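Local coordinates for GCN5-related N-acetyltransferase (PDB 3GY9), which binds coenzyme A and, as a member of the GCN5-related N-acetyltransferase family, probably transfers an acyl group from it to an acceptor not yet identified, at residues Y15-L20 / V61-G65; L31-M35 / R80-V84; G66-Q70 / E104-Y109. All coordinates share one frame; numbering follows the deposited sequence. Where two conformers were deposited one is given.

Contact 1 of 3, residues Y15-L20 / V61-G65; sequences YNWLPL and VLACG. With SO4 (sulfate ion), chain C.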
loop_
_atom_site.group_PDB
_atom_site.type_symbol
_atom_site.label_atom_id
_atom_site.label_comp_id
_atom_site.label_asym_id
_atom_site.label_seq_id
_atom_site.Cartn_x
_atom_site.Cartn_y
_atom_site.Cartn_z
ATOM N N TYR A 15 12.299 3.004 12.406
ATOM C CA TYR A 15 11.141 2.221 12.873
ATOM C C TYR A 15 11.585 0.842 13.245
ATOM O O TYR A 15 12.533 0.304 12.649
ATOM C CB TYR A 15 10.094 2.065 11.771
ATOM C CG TYR A 15 9.589 3.360 11.210
ATOM C CD1 TYR A 15 8.534 4.046 11.810
ATOM C CD2 TYR A 15 10.197 3.929 10.090
ATOM C CE1 TYR A 15 8.074 5.260 11.282
ATOM C CE2 TYR A 15 9.750 5.128 9.567
ATOM C CZ TYR A 15 8.702 5.780 10.160
ATOM O OH TYR A 15 8.295 6.967 9.617
ATOM N N ASN A 16 10.892 0.226 14.201
ATOM C CA ASN A 16 11.113 -1.196 14.455
ATOM C C ASN A 16 10.233 -2.013 13.537
ATOM O O ASN A 16 9.028 -2.134 13.771
ATOM C CB ASN A 16 10.818 -1.548 15.905
ATOM C CG ASN A 16 11.131 -3.011 16.232
ATOM O OD1 ASN A 16 11.640 -3.740 15.364
ATOM N ND2 ASN A 16 10.852 -3.443 17.474
ATOM N N TRP A 17 10.843 -2.584 12.507
ATOM C CA TRP A 17 10.123 -3.382 11.516
ATOM C C TRP A 17 10.024 -4.855 11.864
ATOM O O TRP A 17 9.367 -5.615 11.146
ATOM C CB TRP A 17 10.833 -3.306 10.157
ATOM C CG TRP A 17 10.849 -1.952 9.561
ATOM C CD1 TRP A 17 11.888 -1.076 9.566
ATOM C CD2 TRP A 17 9.774 -1.308 8.869
ATOM N NE1 TRP A 17 11.526 0.079 8.910
ATOM C CE2 TRP A 17 10.229 -0.035 8.482
ATOM C CE3 TRP A 17 8.470 -1.681 8.545
ATOM C CZ2 TRP A 17 9.428 0.857 7.768
ATOM C CZ3 TRP A 17 7.673 -0.782 7.834
ATOM C CH2 TRP A 17 8.157 0.466 7.465
ATOM N N LEU A 18 10.711 -5.293 12.914
ATOM C CA LEU A 18 10.777 -6.731 13.205
ATOM C C LEU A 18 9.407 -7.385 13.398
ATOM O O LEU A 18 9.187 -8.485 12.891
ATOM C CB LEU A 18 11.706 -7.043 14.362
ATOM C CG LEU A 18 13.167 -6.953 13.975
ATOM C CD1 LEU A 18 14.009 -7.261 15.194
ATOM C CD2 LEU A 18 13.517 -7.907 12.812
ATOM N N PRO A 19 8.507 -6.757 14.173
ATOM C CA PRO A 19 7.187 -7.404 14.293
ATOM C C PRO A 19 6.464 -7.623 12.967
ATOM O O PRO A 19 5.940 -8.712 12.716
ATOM C CB PRO A 19 6.413 -6.451 15.198
ATOM C CG PRO A 19 7.466 -5.735 15.983
ATOM C CD PRO A 19 8.641 -5.592 15.075
ATOM N N LEU A 20 6.485 -6.614 12.108
ATOM C CA LEU A 20 5.855 -6.699 10.785
ATOM C C LEU A 20 6.526 -7.776 9.918
ATOM O O LEU A 20 5.857 -8.553 9.223
ATOM C CB LEU A 20 5.900 -5.327 10.092
ATOM C CG LEU A 20 4.697 -4.931 9.247
ATOM C CD1 LEU A 20 3.438 -4.852 10.056
ATOM C CD2 LEU A 20 4.992 -3.605 8.576
ATOM N N VAL A 61 4.533 0.167 14.816
ATOM C CA VAL A 61 4.125 0.028 13.415
ATOM C C VAL A 61 3.051 -1.053 13.329
ATOM O O VAL A 61 3.294 -2.216 13.706
ATOM C CB VAL A 61 5.308 -0.403 12.512
ATOM C CG1 VAL A 61 4.813 -0.740 11.100
ATOM C CG2 VAL A 61 6.355 0.668 12.471
ATOM N N LEU A 62 1.862 -0.684 12.843
ATOM C CA LEU A 62 0.779 -1.662 12.693
ATOM C C LEU A 62 0.524 -2.089 11.237
ATOM O O LEU A 62 -0.153 -3.095 11.006
ATOM C CB LEU A 62 -0.519 -1.113 13.270
ATOM C CG LEU A 62 -0.534 -0.695 14.744
ATOM C CD1 LEU A 62 -1.886 -0.196 15.121
ATOM C CD2 LEU A 62 -0.105 -1.831 15.650
ATOM N N ALA A 63 1.058 -1.320 10.285
ATOM C CA ALA A 63 0.831 -1.566 8.864
ATOM C C ALA A 63 1.788 -0.753 8.031
ATOM O O ALA A 63 2.350 0.243 8.491
ATOM C CB ALA A 63 -0.575 -1.192 8.483
ATOM N N CYS A 64 1.963 -1.201 6.793
ATOM C CA CYS A 64 2.685 -0.417 5.816
ATOM C C CYS A 64 1.982 -0.518 4.474
ATOM O O CYS A 64 1.188 -1.428 4.266
ATOM C CB CYS A 64 4.142 -0.914 5.696
ATOM S SG CYS A 64 4.336 -2.618 5.165
ATOM N N GLY A 65 2.326 0.407 3.574
ATOM C CA GLY A 65 1.813 0.347 2.202
ATOM C C GLY A 65 2.128 1.623 1.466
ATOM O O GLY A 65 2.173 2.691 2.054
HETATM S S SO4 C . 8.417 -1.039 19.175
HETATM O O1 SO4 C . 7.792 -1.234 20.476
HETATM O O2 SO4 C . 8.207 0.334 18.739
HETATM O O3 SO4 C . 7.805 -1.948 18.215
HETATM O O4 SO4 C . 9.850 -1.302 19.255
HETATM O O HOH W 1 7.010 -1.355 15.718
#

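Contact 2 of 3, residues L31-M35 / R80-V84; sequences LVERM and RHVYV. With COA (coenzyme A), chain B; SO4 (sulfate ion), chain E; SO4 (sulfate ion), chain F; SO4 (sulfate ion), chain D.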
loop_
_atom_site.group_PDB
_atom_site.type_symbol
_atom_site.label_atom_id
_atom_site.label_comp_id
_atom_site.label_asym_id
_atom_site.label_seq_id
_atom_site.Cartn_x
_atom_site.Cartn_y
_atom_site.Cartn_z
ATOM N N LEU A 31 6.110 -9.836 1.094
ATOM C CA LEU A 31 6.046 -8.441 0.631
ATOM C C LEU A 31 6.691 -7.406 1.551
ATOM O O LEU A 31 7.180 -6.389 1.049
ATOM C CB LEU A 31 4.626 -8.029 0.261
ATOM C CG LEU A 31 3.681 -7.621 1.392
ATOM C CD1 LEU A 31 2.345 -7.257 0.765
ATOM C CD2 LEU A 31 3.466 -8.712 2.370
ATOM N N VAL A 32 6.701 -7.623 2.868
ATOM C CA VAL A 32 7.362 -6.676 3.767
ATOM C C VAL A 32 8.879 -6.881 3.695
ATOM O O VAL A 32 9.649 -5.914 3.596
ATOM C CB VAL A 32 6.878 -6.809 5.227
ATOM C CG1 VAL A 32 7.594 -5.809 6.124
ATOM C CG2 VAL A 32 5.378 -6.607 5.305
ATOM N N GLU A 33 9.298 -8.142 3.707
ATOM C CA GLU A 33 10.710 -8.468 3.550
ATOM C C GLU A 33 11.272 -7.900 2.248
ATOM O O GLU A 33 12.362 -7.328 2.241
ATOM C CB GLU A 33 10.879 -9.977 3.547
ATOM C CG GLU A 33 12.301 -10.442 3.631
ATOM C CD GLU A 33 12.381 -11.862 4.157
ATOM O OE1 GLU A 33 11.781 -12.750 3.516
ATOM O OE2 GLU A 33 13.007 -12.081 5.222
ATOM N N ARG A 34 10.547 -8.064 1.138
ATOM C CA ARG A 34 11.007 -7.576 -0.153
ATOM C C ARG A 34 11.165 -6.062 -0.123
ATOM O O ARG A 34 12.183 -5.514 -0.576
ATOM C CB ARG A 34 10.023 -7.976 -1.257
ATOM C CG ARG A 34 10.088 -9.425 -1.660
ATOM C CD ARG A 34 9.434 -9.666 -3.039
ATOM N NE ARG A 34 8.012 -10.015 -2.988
ATOM C CZ ARG A 34 6.979 -9.163 -2.964
ATOM N NH1 ARG A 34 7.146 -7.838 -2.963
ATOM N NH2 ARG A 34 5.744 -9.647 -2.930
HETATM N N MSE A 35 10.168 -5.381 0.424
HETATM C CA MSE A 35 10.174 -3.923 0.503
HETATM C C MSE A 35 11.425 -3.450 1.241
HETATM O O MSE A 35 12.137 -2.546 0.795
HETATM C CB MSE A 35 8.915 -3.433 1.235
HETATM C CG MSE A 35 8.653 -1.944 1.117
HETATM SE SE MSE A 35 9.389 -0.930 2.585
HETATM C CE MSE A 35 8.020 -1.308 3.866
ATOM N N ARG A 80 1.834 -0.928 -3.652
ATOM C CA ARG A 80 2.759 -1.983 -3.274
ATOM C C ARG A 80 2.886 -2.163 -1.796
ATOM O O ARG A 80 2.822 -1.215 -1.025
ATOM C CB ARG A 80 4.150 -1.658 -3.801
ATOM C CG ARG A 80 4.169 -1.418 -5.309
ATOM C CD ARG A 80 5.546 -1.670 -5.905
ATOM N NE ARG A 80 5.930 -3.070 -5.829
ATOM C CZ ARG A 80 7.153 -3.539 -6.050
ATOM N NH1 ARG A 80 8.156 -2.732 -6.349
ATOM N NH2 ARG A 80 7.381 -4.829 -5.912
ATOM N N HIS A 81 3.140 -3.410 -1.423
ATOM C CA HIS A 81 3.589 -3.760 -0.078
ATOM C C HIS A 81 2.594 -3.436 1.012
ATOM O O HIS A 81 2.973 -3.068 2.116
ATOM C CB HIS A 81 4.947 -3.115 0.246
ATOM C CG HIS A 81 5.990 -3.312 -0.813
ATOM N ND1 HIS A 81 6.377 -4.555 -1.264
ATOM C CD2 HIS A 81 6.733 -2.413 -1.504
ATOM C CE1 HIS A 81 7.331 -4.410 -2.171
ATOM N NE2 HIS A 81 7.543 -3.116 -2.351
ATOM N N VAL A 82 1.308 -3.585 0.737
ATOM C CA VAL A 82 0.281 -3.294 1.726
ATOM C C VAL A 82 0.116 -4.485 2.650
ATOM O O VAL A 82 -0.167 -5.587 2.206
ATOM C CB VAL A 82 -1.072 -3.016 1.040
ATOM C CG1 VAL A 82 -2.188 -2.953 2.077
ATOM C CG2 VAL A 82 -0.987 -1.735 0.228
ATOM N N TYR A 83 0.308 -4.249 3.940
ATOM C CA TYR A 83 0.220 -5.321 4.945
ATOM C C TYR A 83 -0.177 -4.720 6.286
ATOM O O TYR A 83 0.407 -3.721 6.710
ATOM C CB TYR A 83 1.573 -6.031 5.097
ATOM C CG TYR A 83 1.510 -7.180 6.063
ATOM C CD1 TYR A 83 1.007 -8.415 5.675
ATOM C CD2 TYR A 83 1.940 -7.025 7.367
ATOM C CE1 TYR A 83 0.935 -9.474 6.572
ATOM C CE2 TYR A 83 1.859 -8.088 8.273
ATOM C CZ TYR A 83 1.354 -9.294 7.873
ATOM O OH TYR A 83 1.273 -10.358 8.753
ATOM N N VAL A 84 -1.169 -5.323 6.940
ATOM C CA VAL A 84 -1.592 -4.915 8.284
ATOM C C VAL A 84 -1.320 -6.089 9.213
ATOM O O VAL A 84 -1.639 -7.230 8.878
ATOM C CB VAL A 84 -3.103 -4.598 8.325
ATOM C CG1 VAL A 84 -3.557 -4.207 9.736
ATOM C CG2 VAL A 84 -3.410 -3.482 7.346
HETATM N N1A COA B . -8.417 -10.058 6.564
HETATM C C2A COA B . -8.672 -9.720 5.248
HETATM N N3A COA B . -9.583 -8.729 4.937
HETATM C C4A COA B . -10.228 -8.082 5.940
HETATM C C5A COA B . -9.989 -8.406 7.273
HETATM C C6A COA B . -9.072 -9.405 7.583
HETATM N N6A COA B . -8.901 -9.811 8.834
HETATM N N7A COA B . -10.775 -7.602 8.032
HETATM C C8A COA B . -11.491 -6.792 7.223
HETATM N N9A COA B . -11.162 -7.093 5.924
HETATM C C1B COA B . -11.717 -6.500 4.703
HETATM C C2B COA B . -13.235 -6.407 4.754
HETATM O O2B COA B . -13.765 -6.624 3.461
HETATM C C3B COA B . -13.483 -4.987 5.194
HETATM O O3B COA B . -14.711 -4.460 4.757
HETATM P P3B COA B . -15.846 -4.198 5.864
HETATM O O7A COA B . -17.072 -3.612 5.204
HETATM O O8A COA B . -16.152 -5.524 6.513
HETATM O O9A COA B . -15.341 -3.239 6.916
HETATM C C4B COA B . -12.326 -4.268 4.537
HETATM O O4B COA B . -11.239 -5.174 4.582
HETATM C C5B COA B . -11.978 -2.939 5.211
HETATM O O5B COA B . -11.678 -3.158 6.565
HETATM P P1A COA B . -10.354 -2.559 7.286
HETATM O O1A COA B . -10.091 -1.145 6.875
HETATM O O2A COA B . -10.586 -2.782 8.745
HETATM O O3A COA B . -9.267 -3.587 6.728
HETATM P P2A COA B . -7.873 -4.011 7.390
HETATM O O4A COA B . -7.285 -2.926 8.274
HETATM O O5A COA B . -8.009 -5.367 7.980
HETATM O O6A COA B . -6.977 -4.087 6.062
HETATM C CBP COA B . -6.070 -5.814 4.614
HETATM C CCP COA B . -7.299 -4.987 5.002
HETATM C CDP COA B . -5.004 -4.882 4.046
HETATM C CEP COA B . -6.510 -6.813 3.524
HETATM C CAP COA B . -5.519 -6.541 5.856
HETATM O OAP COA B . -6.556 -7.276 6.467
HETATM C C9P COA B . -4.402 -7.476 5.485
HETATM O O9P COA B . -3.082 -7.022 5.351
HETATM N N8P COA B . -4.772 -8.737 5.286
HETATM C C7P COA B . -3.817 -9.779 4.929
HETATM C C6P COA B . -4.435 -10.795 3.967
HETATM C C5P COA B . -5.522 -11.587 4.659
HETATM O O5P COA B . -6.019 -11.176 5.722
HETATM N N4P COA B . -5.895 -12.723 4.073
HETATM C C3P COA B . -7.103 -13.422 4.455
HETATM C C2P COA B . -6.994 -14.063 5.838
HETATM S S1P COA B . -5.590 -15.188 6.045
HETATM S S SO4 E . 3.674 -5.789 -4.420
HETATM O O1 SO4 E . 3.190 -5.710 -3.039
HETATM O O2 SO4 E . 5.025 -6.336 -4.468
HETATM O O3 SO4 E . 3.650 -4.469 -5.031
HETATM O O4 SO4 E . 2.777 -6.645 -5.208
HETATM S S SO4 F . 10.490 -6.249 -5.050
HETATM O O1 SO4 F . 9.254 -6.916 -4.636
HETATM O O2 SO4 F . 10.936 -5.411 -3.939
HETATM O O3 SO4 F . 10.235 -5.504 -6.293
HETATM O O4 SO4 F . 11.521 -7.246 -5.302
HETATM S S SO4 D . 4.176 -12.132 -1.088
HETATM O O1 SO4 D . 4.255 -13.567 -0.813
HETATM O O2 SO4 D . 3.643 -11.412 0.066
HETATM O O3 SO4 D . 3.330 -11.899 -2.257
HETATM O O4 SO4 D . 5.528 -11.660 -1.370
#

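Contact 3 of 3, residues G66-Q70 / E104-Y109; sequences GYMKQ and EAFLTY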
loop_
_atom_site.group_PDB
_atom_site.type_symbol
_atom_site.label_atom_id
_atom_site.label_comp_id
_atom_site.label_asym_id
_atom_site.label_seq_id
_atom_site.Cartn_x
_atom_site.Cartn_y
_atom_site.Cartn_z
ATOM N N GLY A 66 2.303 1.512 0.157
ATOM C CA GLY A 66 2.674 2.675 -0.604
ATOM C C GLY A 66 2.414 2.494 -2.061
ATOM O O GLY A 66 1.612 1.661 -2.463
ATOM N N TYR A 67 3.094 3.308 -2.856
ATOM C CA TYR A 67 2.919 3.278 -4.304
ATOM C C TYR A 67 4.177 3.755 -5.005
ATOM O O TYR A 67 5.020 4.450 -4.430
ATOM C CB TYR A 67 1.720 4.154 -4.721
ATOM C CG TYR A 67 1.975 5.621 -4.542
ATOM C CD1 TYR A 67 1.691 6.263 -3.330
ATOM C CD2 TYR A 67 2.514 6.384 -5.573
ATOM C CE1 TYR A 67 1.947 7.624 -3.160
ATOM C CE2 TYR A 67 2.787 7.746 -5.403
ATOM C CZ TYR A 67 2.496 8.358 -4.187
ATOM O OH TYR A 67 2.778 9.715 -4.047
HETATM N N MSE A 68 4.300 3.347 -6.259
HETATM C CA MSE A 68 5.357 3.810 -7.130
HETATM C C MSE A 68 4.941 3.581 -8.581
HETATM O O MSE A 68 3.846 3.112 -8.857
HETATM C CB MSE A 68 6.680 3.110 -6.795
HETATM C CG MSE A 68 6.677 1.614 -7.010
HETATM SE SE MSE A 68 8.407 0.782 -6.684
HETATM C CE MSE A 68 9.244 1.309 -8.327
ATOM N N LYS A 69 5.809 3.942 -9.516
ATOM C CA LYS A 69 5.486 3.783 -10.907
ATOM C C LYS A 69 5.349 2.311 -11.275
ATOM O O LYS A 69 6.162 1.487 -10.864
ATOM C CB LYS A 69 6.576 4.441 -11.758
ATOM C CG LYS A 69 6.214 4.496 -13.221
ATOM C CD LYS A 69 7.326 5.094 -14.073
ATOM C CE LYS A 69 7.035 4.909 -15.560
ATOM N NZ LYS A 69 6.884 3.459 -15.931
ATOM N N GLN A 70 4.323 1.987 -12.066
ATOM C CA GLN A 70 4.178 0.649 -12.642
ATOM C C GLN A 70 5.085 0.554 -13.840
ATOM O O GLN A 70 4.973 1.334 -14.760
ATOM C CB GLN A 70 2.735 0.386 -13.057
ATOM C CG GLN A 70 2.527 -0.897 -13.878
ATOM C CD GLN A 70 2.854 -2.149 -13.106
ATOM O OE1 GLN A 70 2.422 -2.338 -11.980
ATOM N NE2 GLN A 70 3.632 -3.029 -13.720
ATOM N N GLU A 104 -3.259 10.515 -2.886
ATOM C CA GLU A 104 -1.985 11.096 -3.267
ATOM C C GLU A 104 -1.519 10.585 -4.630
ATOM O O GLU A 104 -1.051 11.368 -5.448
ATOM C CB GLU A 104 -0.917 10.815 -2.218
ATOM C CG GLU A 104 0.417 11.465 -2.525
ATOM C CD GLU A 104 1.416 11.296 -1.420
ATOM O OE1 GLU A 104 1.130 11.762 -0.292
ATOM O OE2 GLU A 104 2.485 10.703 -1.679
ATOM N N ALA A 105 -1.625 9.282 -4.873
ATOM C CA ALA A 105 -1.087 8.710 -6.082
ATOM C C ALA A 105 -1.793 9.220 -7.317
ATOM O O ALA A 105 -1.183 9.340 -8.380
ATOM C CB ALA A 105 -1.155 7.186 -6.022
ATOM N N PHE A 106 -3.080 9.507 -7.187
ATOM C CA PHE A 106 -3.841 10.042 -8.324
ATOM C C PHE A 106 -3.460 11.483 -8.696
ATOM O O PHE A 106 -3.951 12.010 -9.684
ATOM C CB PHE A 106 -5.363 9.905 -8.099
ATOM C CG PHE A 106 -5.912 8.542 -8.460
ATOM C CD1 PHE A 106 -5.665 7.973 -9.712
ATOM C CD2 PHE A 106 -6.683 7.817 -7.559
ATOM C CE1 PHE A 106 -6.179 6.734 -10.052
ATOM C CE2 PHE A 106 -7.203 6.574 -7.911
ATOM C CZ PHE A 106 -6.934 6.028 -9.143
ATOM N N LEU A 107 -2.579 12.120 -7.925
ATOM C CA LEU A 107 -2.008 13.403 -8.341
ATOM C C LEU A 107 -0.958 13.210 -9.424
ATOM O O LEU A 107 -0.665 14.148 -10.162
ATOM C CB LEU A 107 -1.367 14.139 -7.162
ATOM C CG LEU A 107 -2.320 14.570 -6.060
ATOM C CD1 LEU A 107 -1.524 15.042 -4.846
ATOM C CD2 LEU A 107 -3.282 15.655 -6.533
ATOM N N THR A 108 -0.409 12.001 -9.504
ATOM C CA THR A 108 0.661 11.665 -10.446
ATOM C C THR A 108 0.211 10.723 -11.558
ATOM O O THR A 108 0.671 10.882 -12.682
ATOM C CB THR A 108 1.848 11.040 -9.698
ATOM O OG1 THR A 108 2.348 11.993 -8.764
ATOM C CG2 THR A 108 2.965 10.692 -10.638
ATOM N N TYR A 109 -0.700 9.791 -11.254
ATOM C CA TYR A 109 -1.070 8.688 -12.146
ATOM C C TYR A 109 -2.548 8.754 -12.520
ATOM O O TYR A 109 -3.377 9.222 -11.746
ATOM C CB TYR A 109 -0.741 7.322 -11.516
ATOM C CG TYR A 109 0.728 7.207 -11.146
ATOM C CD1 TYR A 109 1.697 7.028 -12.123
ATOM C CD2 TYR A 109 1.137 7.284 -9.829
ATOM C CE1 TYR A 109 3.049 6.912 -11.791
ATOM C CE2 TYR A 109 2.489 7.197 -9.475
ATOM C CZ TYR A 109 3.439 7.025 -10.472
ATOM O OH TYR A 109 4.782 6.968 -10.155
HETATM O O HOH W 2 1.584 11.549 -6.179
#

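Contact 1 of 3, residues Y15-L20 / V61-G65
Leu20 reaches residues 61-65 of strand 61-69 with both of its methyl branches. Leu20 CD2 lies 3.6 Å from Cys64 SG and also meets Val61 CG1, while Leu20 CD1 comes near the carbonyl O of Leu62. Val61 divides its own branches: CG1 meets Leu20, and CG2 packs 4.1 Å from CB of Tyr15. Trp17 brings the end of its indole to the strand, with CB of Cys64 near the ring plane, 4.1 Å from CZ3. One water bridges the segments, donating to O of Asn16 and accepting from N of Val61; it also donates to a sulfate, probably from the crystallisation liquor, whose O4 is 3.0 Å from its donor Asn16 ND2. Further out, the indole is fixed by NE1 bonding to the carbonyl of Phe12, and Tyr15 OH is bonded to Glu7. OD1 of Asn16 accepts from Leu18 N, which stands 42° out of the carbonyl plane, capping the turn that leads into helix 18-26. Cutting Leu20 back to an alanine is likely to leave Cys64 SG and Val61 CG1 without their methyl neighbour and open a gap between helix and strand. No direct hydrogen bond joins the segments; apart from the one water bridge they are held by apolar packing.

Contact 2 of 3, residues L31-M35 / R80-V84
His81 turns its ring under Met35 (a selenomethionine modelled in two conformers) through a chi1 of -49°, CG lying anti to the carbonyl carbon, while Met35, in the conformer described here, has its CG anti to the backbone N. The two meet in a CH-pi contact: CB of Met35 stands 3.6 Å from the centroid of the His81 ring, only 9° off the ring normal. This joins helix 31-37 to strand 76-84 of the GNAT fold, the strand whose end lines the coenzyme A site; the short axes approach to 8.2 Å.

Farther along the strand the packing is aliphatic on aromatic. CG2 of Val32 lies 3.9 Å from CB of Tyr83, while CD2 of Leu31 approaches CD1 of the Tyr83 ring, each side chain crossing Tyr83 at about a right angle. The phenol end of Tyr83 is bonded to Glu27.

At the other end Arg34 and Arg80 gather round sulfates, probably from the crystallisation liquor. Arg34 NH1 and Arg80 NH2 both donate to O2 of the chain E sulfate, whose O3 receives Arg80 NE at 2.8 Å and whose O1 receives the backbone N of His81. The chain F sulfate is likewise held by both arginines, the Arg34 bond being weak. These shared sulfates probably balance the charge of the two guanidinium groups. NE2 of His81 lies over the centre of the Arg80 guanidinium, whose NH1 forms a salt bridge with Glu42.

Beyond the helix contact, the backbone N of Val84 donates to O9P of coenzyme A, in the pantetheine arm, at 3.0 Å with an N-H...O angle of 157°.

Contact 3 of 3, residues G66-Q70 / E104-Y109
The hydroxyl of Tyr67 donates to OE2 of Glu104 at 2.6 Å, using the anti lone pair of that oxygen, the one away from OE1. OE2 lies at the edge of the Tyr67 ring, near its plane, while the carboxylate plane stands 83° from it. A water grips the same hydroxyl from a second direction: it donates to Tyr67 OH and also to the backbone of Glu104, the water oxygen being 2.7 Å from the carbonyl O of Glu104, and is hydrogen-bonded to OG1 of Thr108. The phenol oxygen is thus tied to both the side chain and, through water, the backbone of Glu104. The other carboxylate oxygen, OE1, forms a salt bridge with Arg8, which probably helps to keep Glu104 ionised.

With chi1 at 70°, CG of Tyr67 lies between the backbone N and the carbonyl carbon, and the ring projects across to the helix. CB of Ala105 sits over one face, 3.8 Å from the ring centroid and 12° off its normal, a CH-pi contact. In the GNAT fold the C-terminal part of helix 93-105 packs on the central sheet here, before the chain enters strand 111-114. Ala105 O accepts from the backbone N of both Thr108 and Tyr109, which ties the following residues back to it.

Tyr109 completes the packing. Its CE2 is 4.0 Å from CD2 of Tyr67, which lies at the edge of the Tyr109 ring, near its plane. CG2 of Thr108 covers one face of that ring. Tyr109 OH is bonded to the carbonyl of Gly48 and touches CB of Lys69 at 3.5 Å.

In the fold
Strand 61-69 links contacts 1 and 3: its first half packs on the start of helix 18-26, its second on the C-terminal part of helix 93-105, their centres about 21 Å apart and on opposite sides of the chain's centre. Contact 2 lies about 9 Å from contact 1 and 16 Å from contact 3, centre to centre, on the antiparallel neighbour, strand 76-84. Backbone pairs Cys64 with Tyr83 and Gly66 with Arg80 join the two strands. Along the chain contact 1 closes before contact 3 opens, while contact 2 interleaves with both. Three helices are thereby fastened to two adjacent central strands, one of which carries Val84 to coenzyme A.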